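Actin-related protein 8 (PDB 4FO0) binds ATP as a non-polymerising actin-family protein and proposed core subunit of the INO80 chromatin-remodelling complex, acting in mitotic chromosome organisation, transcription and probably DNA repair. Local coordinates at residues 77-82 against 288-293; 238-243 against 248-253; 505-510 against 551-556. All blocks are in the same frame, centred on the assembly; numbering follows the deposited sequence. Where two conformers were deposited one is given.

Contact 1. Residues 77-82 against 288-293; sequences NGLKMV and YWLMQR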
ATOM      1  N   ASN A  77     -19.964  -0.080 -16.600  1.00 33.33           N
ATOM      2  CA  ASN A  77     -20.579  -1.351 -16.270  1.00 30.98           C
ATOM      3  C   ASN A  77     -20.200  -1.809 -14.879  1.00 36.44           C
ATOM      4  O   ASN A  77     -21.011  -2.414 -14.176  1.00 40.88           O
ATOM      5  CB  ASN A  77     -20.250  -2.405 -17.331  1.00 32.05           C
ATOM      6  CG  ASN A  77     -20.753  -2.013 -18.727  1.00 58.56           C
ATOM      7  OD1 ASN A  77     -21.832  -1.407 -18.897  1.00 42.20           O
ATOM      8  ND2 ASN A  77     -19.960  -2.352 -19.735  1.00 58.65           N
ATOM      9  N   GLY A  78     -18.965  -1.504 -14.480  1.00 42.96           N
ATOM     10  CA  GLY A  78     -18.506  -1.778 -13.129  1.00 33.18           C
ATOM     11  C   GLY A  78     -19.298  -0.993 -12.094  1.00 37.47           C
ATOM     12  O   GLY A  78     -19.688  -1.522 -11.043  1.00 28.88           O
ATOM     13  N   LEU A  79     -19.536   0.281 -12.390  1.00 32.41           N
ATOM     14  CA  LEU A  79     -20.242   1.146 -11.464  1.00 36.30           C
ATOM     15  C   LEU A  79     -21.692   0.670 -11.319  1.00 46.61           C
ATOM     16  O   LEU A  79     -22.317   0.832 -10.271  1.00 40.33           O
ATOM     17  CB  LEU A  79     -20.150   2.592 -11.943  1.00 38.43           C
ATOM     18  CG  LEU A  79     -20.765   3.672 -11.059  1.00 63.80           C
ATOM     19  CD1 LEU A  79     -20.092   3.700  -9.704  1.00 45.82           C
ATOM     20  CD2 LEU A  79     -20.680   5.027 -11.746  1.00 58.82           C
ATOM     21  N   LYS A  80     -22.219   0.050 -12.369  1.00 38.22           N
ATOM     22  CA  LYS A  80     -23.539  -0.568 -12.285  1.00 34.83           C
ATOM     23  C   LYS A  80     -23.531  -1.827 -11.416  1.00 38.44           C
ATOM     24  O   LYS A  80     -24.512  -2.124 -10.742  1.00 37.99           O
ATOM     25  CB  LYS A  80     -24.089  -0.884 -13.675  1.00 30.23           C
ATOM     26  CG  LYS A  80     -24.556   0.333 -14.431  1.00 30.33           C
ATOM     27  CD  LYS A  80     -24.814  -0.043 -15.842  1.00 43.48           C
ATOM     28  CE  LYS A  80     -25.001   1.150 -16.731  1.00 41.36           C
ATOM     29  NZ  LYS A  80     -24.571   0.761 -18.113  1.00 56.63           N
ATOM     30  N   MET A  81     -22.433  -2.574 -11.422  1.00 27.66           N
ATOM     31  CA  MET A  81     -22.326  -3.699 -10.498  1.00 27.67           C
ATOM     32  C   MET A  81     -22.218  -3.228  -9.044  1.00 37.78           C
ATOM     33  O   MET A  81     -22.867  -3.788  -8.156  1.00 42.12           O
ATOM     34  CB  MET A  81     -21.171  -4.616 -10.887  1.00 39.56           C
ATOM     35  CG  MET A  81     -21.296  -5.155 -12.313  1.00 32.96           C
ATOM     36  SD  MET A  81     -22.859  -6.041 -12.603  1.00 57.69           S
ATOM     37  CE  MET A  81     -22.881  -7.209 -11.232  1.00 34.12           C
ATOM     38  N   VAL A  82     -21.415  -2.187  -8.813  1.00 34.82           N
ATOM     39  CA  VAL A  82     -21.322  -1.552  -7.495  1.00 34.71           C
ATOM     40  C   VAL A  82     -22.701  -1.120  -7.027  1.00 29.67           C
ATOM     41  O   VAL A  82     -23.138  -1.445  -5.924  1.00 32.86           O
ATOM     42  CB  VAL A  82     -20.388  -0.298  -7.506  1.00 29.55           C
ATOM     43  CG1 VAL A  82     -20.247   0.263  -6.111  1.00 21.01           C
ATOM     44  CG2 VAL A  82     -19.004  -0.655  -8.057  1.00 27.82           C
ATOM     45  N   TYR A 288     -12.084  10.558  -7.093  1.00 29.23           N
ATOM     46  CA  TYR A 288     -11.941  11.805  -7.805  1.00 38.00           C
ATOM     47  C   TYR A 288     -12.911  11.895  -8.979  1.00 34.10           C
ATOM     48  O   TYR A 288     -13.609  12.890  -9.159  1.00 33.56           O
ATOM     49  CB  TYR A 288     -10.499  11.978  -8.297  1.00 30.53           C
ATOM     50  CG  TYR A 288     -10.307  13.208  -9.154  1.00 34.69           C
ATOM     51  CD1 TYR A 288     -10.677  14.472  -8.689  1.00 32.97           C
ATOM     52  CD2 TYR A 288      -9.756  13.111 -10.425  1.00 37.43           C
ATOM     53  CE1 TYR A 288     -10.510  15.609  -9.478  1.00 39.44           C
ATOM     54  CE2 TYR A 288      -9.575  14.233 -11.213  1.00 52.32           C
ATOM     55  CZ  TYR A 288      -9.951  15.479 -10.737  1.00 44.15           C
ATOM     56  OH  TYR A 288      -9.763  16.579 -11.534  1.00 59.13           O
ATOM     57  N   TRP A 289     -12.935  10.854  -9.793  1.00 30.63           N
ATOM     58  CA  TRP A 289     -13.786  10.830 -10.991  0.50 33.59           C
ATOM     59  C   TRP A 289     -15.258  10.938 -10.623  1.00 39.81           C
ATOM     60  O   TRP A 289     -16.029  11.667 -11.266  1.00 32.54           O
ATOM     61  CB  TRP A 289     -13.533   9.558 -11.792  0.50 33.23           C
ATOM     62  CG  TRP A 289     -14.590   9.178 -12.810  0.50 41.60           C
ATOM     63  CD1 TRP A 289     -14.877   9.817 -13.988  0.50 48.15           C
ATOM     64  CD2 TRP A 289     -15.470   8.049 -12.751  0.50 33.21           C
ATOM     65  NE1 TRP A 289     -15.890   9.162 -14.653  0.50 36.45           N
ATOM     66  CE2 TRP A 289     -16.269   8.071 -13.908  0.50 26.70           C
ATOM     67  CE3 TRP A 289     -15.660   7.020 -11.819  0.50 33.50           C
ATOM     68  CZ2 TRP A 289     -17.249   7.106 -14.162  0.50 42.57           C
ATOM     69  CZ3 TRP A 289     -16.631   6.065 -12.074  0.50 45.55           C
ATOM     70  CH2 TRP A 289     -17.413   6.114 -13.237  0.50 45.60           C
ATOM     71  N   LEU A 290     -15.649  10.244  -9.560  1.00 36.78           N
ATOM     72  CA  LEU A 290     -17.025  10.340  -9.091  1.00 32.20           C
ATOM     73  C   LEU A 290     -17.321  11.764  -8.627  1.00 43.17           C
ATOM     74  O   LEU A 290     -18.348  12.340  -8.999  1.00 41.25           O
ATOM     75  CB  LEU A 290     -17.292   9.327  -7.980  1.00 39.51           C
ATOM     76  CG  LEU A 290     -17.136   7.865  -8.400  1.00 42.98           C
ATOM     77  CD1 LEU A 290     -17.139   6.900  -7.198  1.00 31.70           C
ATOM     78  CD2 LEU A 290     -18.219   7.509  -9.376  1.00 26.42           C
ATOM     79  N   MET A 291     -16.422  12.335  -7.825  1.00 37.66           N
ATOM     80  CA  MET A 291     -16.604  13.702  -7.328  1.00 31.29           C
ATOM     81  C   MET A 291     -16.682  14.745  -8.443  1.00 34.03           C
ATOM     82  O   MET A 291     -17.418  15.715  -8.338  1.00 33.75           O
ATOM     83  CB  MET A 291     -15.498  14.093  -6.364  1.00 24.93           C
ATOM     84  CG  MET A 291     -15.568  13.375  -5.036  1.00 31.67           C
ATOM     85  SD  MET A 291     -14.372  14.021  -3.824  1.00 51.48           S
ATOM     86  CE  MET A 291     -12.792  13.823  -4.634  1.00 25.99           C
ATOM     87  N   GLN A 292     -15.921  14.570  -9.509  1.00 30.06           N
ATOM     88  CA  GLN A 292     -16.055  15.500 -10.616  1.00 34.63           C
ATOM     89  C   GLN A 292     -17.495  15.532 -11.103  1.00 43.51           C
ATOM     90  O   GLN A 292     -18.067  16.605 -11.291  1.00 50.18           O
ATOM     91  CB  GLN A 292     -15.133  15.117 -11.747  1.00 34.89           C
ATOM     92  CG  GLN A 292     -13.726  15.586 -11.569  1.00 44.74           C
ATOM     93  CD  GLN A 292     -12.867  15.164 -12.738  1.00 62.06           C
ATOM     94  OE1 GLN A 292     -12.589  13.974 -12.920  1.00 74.68           O
ATOM     95  NE2 GLN A 292     -12.463  16.129 -13.557  1.00 60.20           N
ATOM     96  N   ARG A 293     -18.085  14.354 -11.293  1.00 38.41           N
ATOM     97  CA  ARG A 293     -19.478  14.270 -11.710  1.00 41.76           C
ATOM     98  C   ARG A 293     -20.421  14.985 -10.731  1.00 40.52           C
ATOM     99  O   ARG A 293     -21.466  15.482 -11.123  1.00 45.09           O
ATOM    100  CB  ARG A 293     -19.903  12.811 -11.920  1.00 45.67           C
ATOM    101  CG  ARG A 293     -19.186  12.127 -13.066  1.00 51.38           C
ATOM    102  CD  ARG A 293     -18.978  10.624 -12.811  1.00 77.54           C
ATOM    103  NE  ARG A 293     -20.134   9.802 -13.179  1.00 84.42           N
ATOM    104  CZ  ARG A 293     -21.096   9.423 -12.339  1.00 86.81           C
ATOM    105  NH1 ARG A 293     -22.095   8.672 -12.784  1.00 82.47           N
ATOM    106  NH2 ARG A 293     -21.066   9.785 -11.058  1.00 66.07           N
TER
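Leu79, on helix 71-88, meets Leu290 and Arg293 on helix 280-293, a helix whose place in the chain is consistent with subdomain 4 of the actin fold. The two short helical segments run almost perpendicular, with a signed crossing angle of -88°, and their axes stay 14.0 Å apart. Only side chains can bridge such a separation, and all of the meeting on the 77-82 side falls to one leucine. CG of Leu79 is turned anti to the backbone N (chi1 -177°), which sends both methyls across the gap. CD2 lies 4.2 Å from CD2 of Leu290, and CD1 of Leu79 comes to 4.3 Å from the same atom, so the fork of one leucine straddles a single branch of the other. Arg293 reaches toward Leu79 from the opposite direction, its chain bent at chi2 and chi3; its guanidinium presents one face to CD2 of Leu79, with NH1 4.0 Å away. The indole of Trp289 approaches the same methyl obliquely, although this residue has two modelled conformers and its share is therefore less certain. No hydrogen bond crosses the interface, which is apolar apart from the flat arginine group. Helix 353-359 packs against both partners: Leu79 touches Gln356 and Val82 touches Met359, while Leu290 rests on Glu353 and Ala357, thereby joining the two perpendicular helices through a third.

Contact 2. Residues 238-243 against 248-253; sequences CATYGS and TCIVDV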
ATOM      1  N   CYS A 238       5.218 -12.336   7.925  1.00 40.56           N
ATOM      2  CA  CYS A 238       5.490 -11.339   8.952  1.00 38.39           C
ATOM      3  C   CYS A 238       4.204 -10.757   9.523  1.00 45.80           C
ATOM      4  O   CYS A 238       4.070 -10.585  10.733  1.00 39.62           O
ATOM      5  CB  CYS A 238       6.401 -10.246   8.414  1.00 33.67           C
ATOM      6  SG  CYS A 238       8.101 -10.831   8.144  1.00 52.16           S
ATOM      7  N   ALA A 239       3.251 -10.471   8.648  1.00 39.03           N
ATOM      8  CA  ALA A 239       1.962  -9.984   9.097  1.00 40.84           C
ATOM      9  C   ALA A 239       1.348 -10.924  10.135  1.00 40.56           C
ATOM     10  O   ALA A 239       0.791 -10.457  11.127  1.00 35.98           O
ATOM     11  CB  ALA A 239       1.020  -9.807   7.920  1.00 34.61           C
ATOM     12  N   THR A 240       1.433 -12.238   9.898  1.00 37.75           N
ATOM     13  CA  THR A 240       0.880 -13.213  10.840  1.00 38.83           C
ATOM     14  C   THR A 240       1.576 -13.135  12.198  1.00 44.79           C
ATOM     15  O   THR A 240       0.915 -13.195  13.227  1.00 42.66           O
ATOM     16  CB  THR A 240       0.915 -14.664  10.305  1.00 40.51           C
ATOM     17  OG1 THR A 240       2.269 -15.088  10.114  1.00 55.03           O
ATOM     18  CG2 THR A 240       0.169 -14.761   8.991  1.00 46.17           C
ATOM     19  N   TYR A 241       2.905 -12.984  12.182  1.00 34.23           N
ATOM     20  CA  TYR A 241       3.697 -12.785  13.393  1.00 37.99           C
ATOM     21  C   TYR A 241       3.287 -11.541  14.169  1.00 42.54           C
ATOM     22  O   TYR A 241       3.141 -11.575  15.386  1.00 54.74           O
ATOM     23  CB  TYR A 241       5.177 -12.635  13.047  1.00 28.47           C
ATOM     24  CG  TYR A 241       5.818 -13.885  12.516  1.00 41.13           C
ATOM     25  CD1 TYR A 241       5.217 -15.130  12.685  1.00 43.03           C
ATOM     26  CD2 TYR A 241       7.037 -13.826  11.848  1.00 42.97           C
ATOM     27  CE1 TYR A 241       5.816 -16.278  12.193  1.00 37.65           C
ATOM     28  CE2 TYR A 241       7.638 -14.965  11.354  1.00 40.38           C
ATOM     29  CZ  TYR A 241       7.026 -16.187  11.531  1.00 39.61           C
ATOM     30  OH  TYR A 241       7.644 -17.311  11.035  1.00 54.48           O
ATOM     31  N   GLY A 242       3.134 -10.431  13.463  1.00 44.49           N
ATOM     32  CA  GLY A 242       2.829  -9.172  14.113  1.00 40.57           C
ATOM     33  C   GLY A 242       1.454  -9.175  14.745  1.00 42.18           C
ATOM     34  O   GLY A 242       1.190  -8.424  15.678  1.00 44.99           O
ATOM     35  N   SER A 243       0.575 -10.033  14.242  1.00 40.58           N
ATOM     36  CA  SER A 243      -0.815 -10.026  14.672  1.00 47.57           C
ATOM     37  C   SER A 243      -1.089 -11.137  15.677  1.00 53.84           C
ATOM     38  O   SER A 243      -2.044 -11.061  16.439  1.00 51.72           O
ATOM     39  CB  SER A 243      -1.718 -10.199  13.463  1.00 28.97           C
ATOM     40  OG  SER A 243      -1.574 -11.515  12.974  1.00 47.53           O
ATOM     41  N   THR A 248      -4.029 -18.279   9.181  1.00 40.83           N
ATOM     42  CA  THR A 248      -4.975 -17.254   8.777  1.00 43.22           C
ATOM     43  C   THR A 248      -4.829 -16.945   7.303  1.00 46.47           C
ATOM     44  O   THR A 248      -3.755 -17.114   6.721  1.00 41.62           O
ATOM     45  CB  THR A 248      -4.748 -15.951   9.604  1.00 52.66           C
ATOM     46  OG1 THR A 248      -5.707 -14.957   9.246  1.00 45.19           O
ATOM     47  CG2 THR A 248      -3.352 -15.392   9.375  1.00 46.97           C
ATOM     48  N   CYS A 249      -5.921 -16.514   6.692  1.00 45.92           N
ATOM     49  CA  CYS A 249      -5.840 -15.911   5.375  1.00 42.39           C
ATOM     50  C   CYS A 249      -5.429 -14.437   5.551  1.00 48.34           C
ATOM     51  O   CYS A 249      -6.045 -13.699   6.331  1.00 39.35           O
ATOM     52  CB  CYS A 249      -7.182 -16.036   4.660  1.00 42.01           C
ATOM     53  SG  CYS A 249      -7.222 -15.319   3.002  1.00 54.15           S
ATOM     54  N   ILE A 250      -4.369 -14.022   4.857  1.00 42.47           N
ATOM     55  CA  ILE A 250      -3.870 -12.650   4.953  1.00 42.76           C
ATOM     56  C   ILE A 250      -4.172 -11.869   3.698  1.00 48.82           C
ATOM     57  O   ILE A 250      -3.933 -12.346   2.585  1.00 48.50           O
ATOM     58  CB  ILE A 250      -2.349 -12.587   5.072  1.00 46.81           C
ATOM     59  CG1 ILE A 250      -1.854 -13.679   5.989  1.00 42.28           C
ATOM     60  CG2 ILE A 250      -1.906 -11.181   5.536  1.00 33.70           C
ATOM     61  CD1 ILE A 250      -2.546 -13.653   7.328  1.00 75.40           C
ATOM     62  N   VAL A 251      -4.654 -10.651   3.883  1.00 33.75           N
ATOM     63  CA  VAL A 251      -4.904  -9.760   2.764  1.00 42.36           C
ATOM     64  C   VAL A 251      -4.166  -8.469   3.036  1.00 42.86           C
ATOM     65  O   VAL A 251      -4.434  -7.806   4.035  1.00 41.60           O
ATOM     66  CB  VAL A 251      -6.396  -9.435   2.611  1.00 37.14           C
ATOM     67  CG1 VAL A 251      -6.598  -8.546   1.415  1.00 39.35           C
ATOM     68  CG2 VAL A 251      -7.211 -10.711   2.487  1.00 35.66           C
ATOM     69  N   ASP A 252      -3.220  -8.116   2.175  1.00 35.82           N
ATOM     70  CA  ASP A 252      -2.536  -6.847   2.351  1.00 35.63           C
ATOM     71  C   ASP A 252      -2.997  -5.894   1.261  1.00 41.20           C
ATOM     72  O   ASP A 252      -2.605  -6.037   0.100  1.00 35.96           O
ATOM     73  CB  ASP A 252      -1.018  -7.035   2.323  1.00 31.87           C
ATOM     74  CG  ASP A 252      -0.241  -5.715   2.556  1.00 60.40           C
ATOM     75  OD1 ASP A 252      -0.758  -4.624   2.214  1.00 55.90           O
ATOM     76  OD2 ASP A 252       0.900  -5.773   3.082  1.00 53.35           O
ATOM     77  N   VAL A 253      -3.850  -4.940   1.624  1.00 33.40           N
ATOM     78  CA  VAL A 253      -4.248  -3.914   0.664  1.00 32.56           C
ATOM     79  C   VAL A 253      -3.358  -2.703   0.824  1.00 34.08           C
ATOM     80  O   VAL A 253      -3.425  -1.993   1.835  1.00 40.81           O
ATOM     81  CB  VAL A 253      -5.711  -3.469   0.818  1.00 32.49           C
ATOM     82  CG1 VAL A 253      -6.152  -2.750  -0.449  1.00 25.70           C
ATOM     83  CG2 VAL A 253      -6.608  -4.656   1.087  1.00 33.07           C
TER
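Apolar contacts join Ala239 and Thr240 of helix 235-243 to Thr248 and Ile250, two alternate residues on one face of strand 247-253. The axes of the short segments come within 9.5 Å at an angle of 108°, the helix lying across the strand. Ile250 places CG2 anti to its own backbone N, where this methyl meets CB of Ala239 at 4.0 Å. Its other branch turns to Thr240, with CG1 3.8 Å from CG2 of that threonine and the two side chains crossing at about a right angle. CD1 of Ile250 and CG2 of Thr248 stand too close to each other in the model, so the placing of both is doubtful, and with it the approach of CG2 of Thr240 to CG2 of Thr248.

Polar bonding is kept out of this interface. OG1 of Thr240 is hydrogen-bonded to the carbonyl O of Val237 in its own helix, and OG1 of Thr248 pairs with OG of Ser503 on the adjacent strand; with the hydroxyls engaged elsewhere, the threonines face each other through their methyls. Backbone bonds of Ile250 to Cys261 and of Cys249 to Leu505 hold the strand between its two neighbours.

Such helix-on-sheet packing is characteristic of the actin ATPase fold, in which this helix connects the sheet containing strand 229-234 with the sheet whose strand 247-253 carries the ATP-binding Asp252 and Val253 at its C-terminal end.

Contact 3. Residues 505-510 against 551-556; sequences LVVGGG and RLIAWK. With ATP (adenosine-5'-triphosphate), chain C.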
ATOM      1  N   LEU A 505      -7.372 -12.080   8.006  1.00 42.35           N
ATOM      2  CA  LEU A 505      -6.685 -10.905   8.517  1.00 37.06           C
ATOM      3  C   LEU A 505      -6.494  -9.882   7.408  1.00 37.31           C
ATOM      4  O   LEU A 505      -6.028 -10.214   6.311  1.00 37.10           O
ATOM      5  CB  LEU A 505      -5.337 -11.309   9.076  1.00 28.56           C
ATOM      6  CG  LEU A 505      -4.440 -10.180   9.545  1.00 42.19           C
ATOM      7  CD1 LEU A 505      -5.148  -9.392  10.634  1.00 42.36           C
ATOM      8  CD2 LEU A 505      -3.096 -10.745  10.008  1.00 26.45           C
ATOM      9  N   VAL A 506      -6.875  -8.643   7.679  1.00 34.42           N
ATOM     10  CA  VAL A 506      -6.696  -7.594   6.683  1.00 39.64           C
ATOM     11  C   VAL A 506      -5.712  -6.516   7.118  1.00 42.07           C
ATOM     12  O   VAL A 506      -5.884  -5.836   8.135  1.00 50.06           O
ATOM     13  CB  VAL A 506      -8.015  -6.967   6.245  1.00 28.79           C
ATOM     14  CG1 VAL A 506      -7.736  -5.849   5.251  1.00 27.72           C
ATOM     15  CG2 VAL A 506      -8.887  -8.027   5.621  1.00 40.78           C
ATOM     16  N   VAL A 507      -4.696  -6.350   6.295  1.00 35.98           N
ATOM     17  CA  VAL A 507      -3.543  -5.565   6.656  1.00 36.18           C
ATOM     18  C   VAL A 507      -3.215  -4.463   5.607  1.00 44.27           C
ATOM     19  O   VAL A 507      -3.756  -4.458   4.491  1.00 28.25           O
ATOM     20  CB  VAL A 507      -2.401  -6.548   6.915  1.00 36.97           C
ATOM     21  CG1 VAL A 507      -1.267  -6.346   5.954  1.00 29.48           C
ATOM     22  CG2 VAL A 507      -1.983  -6.497   8.368  1.00 40.19           C
ATOM     23  N   GLY A 508      -2.367  -3.506   5.982  1.00 44.03           N
ATOM     24  CA  GLY A 508      -2.046  -2.392   5.109  1.00 29.83           C
ATOM     25  C   GLY A 508      -3.078  -1.269   5.137  1.00 33.56           C
ATOM     26  O   GLY A 508      -4.101  -1.374   5.793  1.00 36.68           O
ATOM     27  N   GLY A 509      -2.823  -0.190   4.409  1.00 35.00           N
ATOM     28  CA  GLY A 509      -3.636   1.000   4.530  1.00 30.52           C
ATOM     29  C   GLY A 509      -4.853   1.011   3.634  1.00 36.31           C
ATOM     30  O   GLY A 509      -5.840   1.690   3.919  1.00 34.40           O
ATOM     31  N   GLY A 510      -4.779   0.243   2.552  1.00 33.23           N
ATOM     32  CA  GLY A 510      -5.735   0.341   1.460  1.00 34.63           C
ATOM     33  C   GLY A 510      -7.184   0.124   1.850  1.00 40.01           C
ATOM     34  O   GLY A 510      -8.079   0.655   1.210  1.00 28.65           O
ATOM     35  N   ARG A 551      -1.312  -0.628   8.862  1.00 39.80           N
ATOM     36  CA  ARG A 551      -0.130  -0.341   8.071  1.00 35.49           C
ATOM     37  C   ARG A 551       1.146  -0.877   8.679  1.00 36.36           C
ATOM     38  O   ARG A 551       2.114  -1.100   7.962  1.00 38.16           O
ATOM     39  CB  ARG A 551      -0.014   1.155   7.830  1.00 35.56           C
ATOM     40  CG  ARG A 551      -1.033   1.631   6.825  1.00 40.48           C
ATOM     41  CD  ARG A 551      -1.191   3.101   6.885  1.00 32.16           C
ATOM     42  NE  ARG A 551      -1.595   3.508   8.217  1.00 41.96           N
ATOM     43  CZ  ARG A 551      -1.879   4.755   8.545  1.00 37.27           C
ATOM     44  NH1 ARG A 551      -1.798   5.712   7.628  1.00 36.32           N
ATOM     45  NH2 ARG A 551      -2.237   5.041   9.783  1.00 36.26           N
ATOM     46  N   LEU A 552       1.151  -1.091   9.994  1.00 40.56           N
ATOM     47  CA  LEU A 552       2.381  -1.462  10.701  1.00 30.94           C
ATOM     48  C   LEU A 552       2.487  -2.922  11.143  1.00 40.83           C
ATOM     49  O   LEU A 552       3.535  -3.335  11.641  1.00 37.65           O
ATOM     50  CB  LEU A 552       2.580  -0.564  11.910  1.00 31.86           C
ATOM     51  CG  LEU A 552       2.485   0.931  11.616  1.00 44.73           C
ATOM     52  CD1 LEU A 552       2.519   1.713  12.917  1.00 41.21           C
ATOM     53  CD2 LEU A 552       3.607   1.367  10.692  1.00 37.04           C
ATOM     54  N   ILE A 553       1.416  -3.695  10.966  1.00 29.46           N
ATOM     55  CA  ILE A 553       1.392  -5.079  11.413  1.00 30.95           C
ATOM     56  C   ILE A 553       2.574  -5.896  10.872  1.00 44.98           C
ATOM     57  O   ILE A 553       3.238  -6.623  11.623  1.00 38.04           O
ATOM     58  CB  ILE A 553       0.071  -5.787  11.035  1.00 42.02           C
ATOM     59  CG1 ILE A 553      -1.130  -4.935  11.437  1.00 41.63           C
ATOM     60  CG2 ILE A 553      -0.008  -7.152  11.696  1.00 33.12           C
ATOM     61  CD1 ILE A 553      -1.040  -4.418  12.840  1.00 61.31           C
ATOM     62  N   ALA A 554       2.833  -5.788   9.573  1.00 32.03           N
ATOM     63  CA  ALA A 554       3.876  -6.597   8.971  1.00 31.61           C
ATOM     64  C   ALA A 554       5.249  -6.146   9.464  1.00 44.30           C
ATOM     65  O   ALA A 554       6.100  -6.965   9.851  1.00 34.20           O
ATOM     66  CB  ALA A 554       3.795  -6.534   7.477  1.00 29.85           C
ATOM     67  N   TRP A 555       5.470  -4.840   9.460  1.00 37.50           N
ATOM     68  CA  TRP A 555       6.724  -4.339   9.973  1.00 34.46           C
ATOM     69  C   TRP A 555       6.915  -4.833  11.419  1.00 39.92           C
ATOM     70  O   TRP A 555       7.974  -5.337  11.775  1.00 39.68           O
ATOM     71  CB  TRP A 555       6.816  -2.807   9.883  1.00 34.25           C
ATOM     72  CG  TRP A 555       8.137  -2.336  10.379  1.00 43.58           C
ATOM     73  CD1 TRP A 555       9.278  -2.143   9.641  1.00 38.83           C
ATOM     74  CD2 TRP A 555       8.489  -2.075  11.740  1.00 36.42           C
ATOM     75  NE1 TRP A 555      10.308  -1.758  10.461  1.00 45.11           N
ATOM     76  CE2 TRP A 555       9.852  -1.711  11.755  1.00 45.92           C
ATOM     77  CE3 TRP A 555       7.785  -2.107  12.949  1.00 46.65           C
ATOM     78  CZ2 TRP A 555      10.516  -1.372  12.933  1.00 50.44           C
ATOM     79  CZ3 TRP A 555       8.447  -1.779  14.113  1.00 39.07           C
ATOM     80  CH2 TRP A 555       9.796  -1.413  14.100  1.00 52.57           C
ATOM     81  N   LYS A 556       5.887  -4.713  12.252  1.00 40.73           N
ATOM     82  CA  LYS A 556       6.010  -5.171  13.632  1.00 35.73           C
ATOM     83  C   LYS A 556       6.343  -6.657  13.692  1.00 45.17           C
ATOM     84  O   LYS A 556       7.174  -7.086  14.495  1.00 44.37           O
ATOM     85  CB  LYS A 556       4.760  -4.832  14.436  1.00 27.98           C
ATOM     86  CG  LYS A 556       4.796  -3.395  14.912  1.00 38.17           C
ATOM     87  CD  LYS A 556       3.543  -2.930  15.665  1.00 42.08           C
ATOM     88  CE  LYS A 556       3.834  -1.563  16.314  1.00 56.93           C
ATOM     89  NZ  LYS A 556       2.723  -0.981  17.109  1.00 66.53           N
TER
HETATM   90  PG  ATP C 702       1.848  -1.312  -1.685  1.00 29.81           P
HETATM   91  O1G ATP C 702       1.629  -2.250  -0.530  1.00 28.13           O
HETATM   92  O2G ATP C 702       3.231  -1.345  -2.289  1.00 28.00           O
HETATM   93  O3G ATP C 702       0.748  -1.292  -2.725  1.00 27.69           O
HETATM   94  PB  ATP C 702       2.213   0.624   0.450  1.00 33.95           P
HETATM   95  O1B ATP C 702       2.885   1.950   0.213  1.00 24.54           O
HETATM   96  O2B ATP C 702       2.821  -0.479   1.304  1.00 26.04           O
HETATM   97  O3B ATP C 702       1.762   0.139  -1.015  1.00 29.89           O
HETATM   98  PA  ATP C 702       0.300   1.190   2.491  1.00 33.62           P
HETATM   99  O1A ATP C 702       1.147   2.321   3.015  1.00 43.41           O
HETATM  100  O2A ATP C 702       0.144  -0.104   3.248  1.00 28.33           O
HETATM  101  O3A ATP C 702       0.725   0.926   0.973  1.00 36.54           O
HETATM  102  O5' ATP C 702      -1.161   1.784   2.245  1.00 28.93           O
HETATM  103  C5' ATP C 702      -1.255   3.002   1.523  1.00 33.24           C
HETATM  104  C4' ATP C 702      -2.703   3.231   1.169  1.00 33.10           C
HETATM  105  O4' ATP C 702      -3.439   3.268   2.383  1.00 39.66           O
HETATM  106  C3' ATP C 702      -2.940   4.562   0.475  1.00 42.79           C
HETATM  107  O3' ATP C 702      -3.740   4.358  -0.695  1.00 31.07           O
HETATM  108  C2' ATP C 702      -3.700   5.377   1.492  1.00 31.41           C
HETATM  109  O2' ATP C 702      -4.618   6.286   0.903  1.00 34.63           O
HETATM  110  C1' ATP C 702      -4.422   4.286   2.241  1.00 40.96           C
HETATM  111  N9  ATP C 702      -4.949   4.786   3.519  1.00 41.22           N
HETATM  112  C8  ATP C 702      -4.225   5.215   4.562  1.00 44.05           C
HETATM  113  N7  ATP C 702      -5.035   5.616   5.571  1.00 39.46           N
HETATM  114  C5  ATP C 702      -6.298   5.437   5.168  1.00 37.12           C
HETATM  115  C6  ATP C 702      -7.631   5.669   5.746  1.00 42.69           C
HETATM  116  N6  ATP C 702      -7.742   6.176   7.000  1.00 43.98           N
HETATM  117  N1  ATP C 702      -8.710   5.353   4.982  1.00 53.57           N
HETATM  118  C2  ATP C 702      -8.594   4.850   3.737  1.00 42.82           C
HETATM  119  N3  ATP C 702      -7.401   4.625   3.148  1.00 45.78           N
HETATM  120  C4  ATP C 702      -6.242   4.892   3.805  1.00 47.12           C
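Gly508 and Gly509 meet Arg551 beside the ATP, in the glycine-rich adenosine motif that follows strand 503-507 in the actin ATPase fold. CG of Arg551 lies 3.5 Å from N of Gly509, so the aliphatic start of the arginine flanks the turn. Farther out, its chain bends at chi3 and the guanidinium approaches the adenine obliquely, NH1 standing 3.8 Å from N7 of ATP without a hydrogen bond; NE forms a salt bridge with Asp549. With an alanine in place of Arg551, Asp549 would probably be left without its cationic mate and a gap would open beside Gly509 and the adenine. Deeper in the core, CG2 of Val507 packs on Ile553 at the start of helix 553-563, 3.4 Å from its CB and 3.5 Å from its CG1. The glycines suit the turn: Gly508 has a positive phi (82°) at which a side chain would meet the preceding carbonyl, and a CB on Gly509 would run into O4' of the ribose. The bare backbone thus reaches the alpha-phosphate, N of Gly509 donating to O2A of ATP at 3.2 Å with an N-H...O angle of 153°.

How the contacts relate
From the N terminus, helix 71-88 comes first, and contact 1 closes when helix 280-293 packs against it, enclosing 205 residues. Contact 2 falls within that loop as a local turn-back from helix 235-243 to strand 247-253. Contact 3 opens only after contact 1 has closed, and closes a separate loop of 40 residues, from strand 503-507 to helix 553-563. Contacts 2 and 3 lie side by side, their centres about 7 Å apart: strands 247-253 and 503-507 are parallel neighbours in one sheet, with Val251 O 2.7 Å from Val507 N. Contact 1 stands apart, its centre about 28 Å from that of contact 3, and ties together peripheral helices.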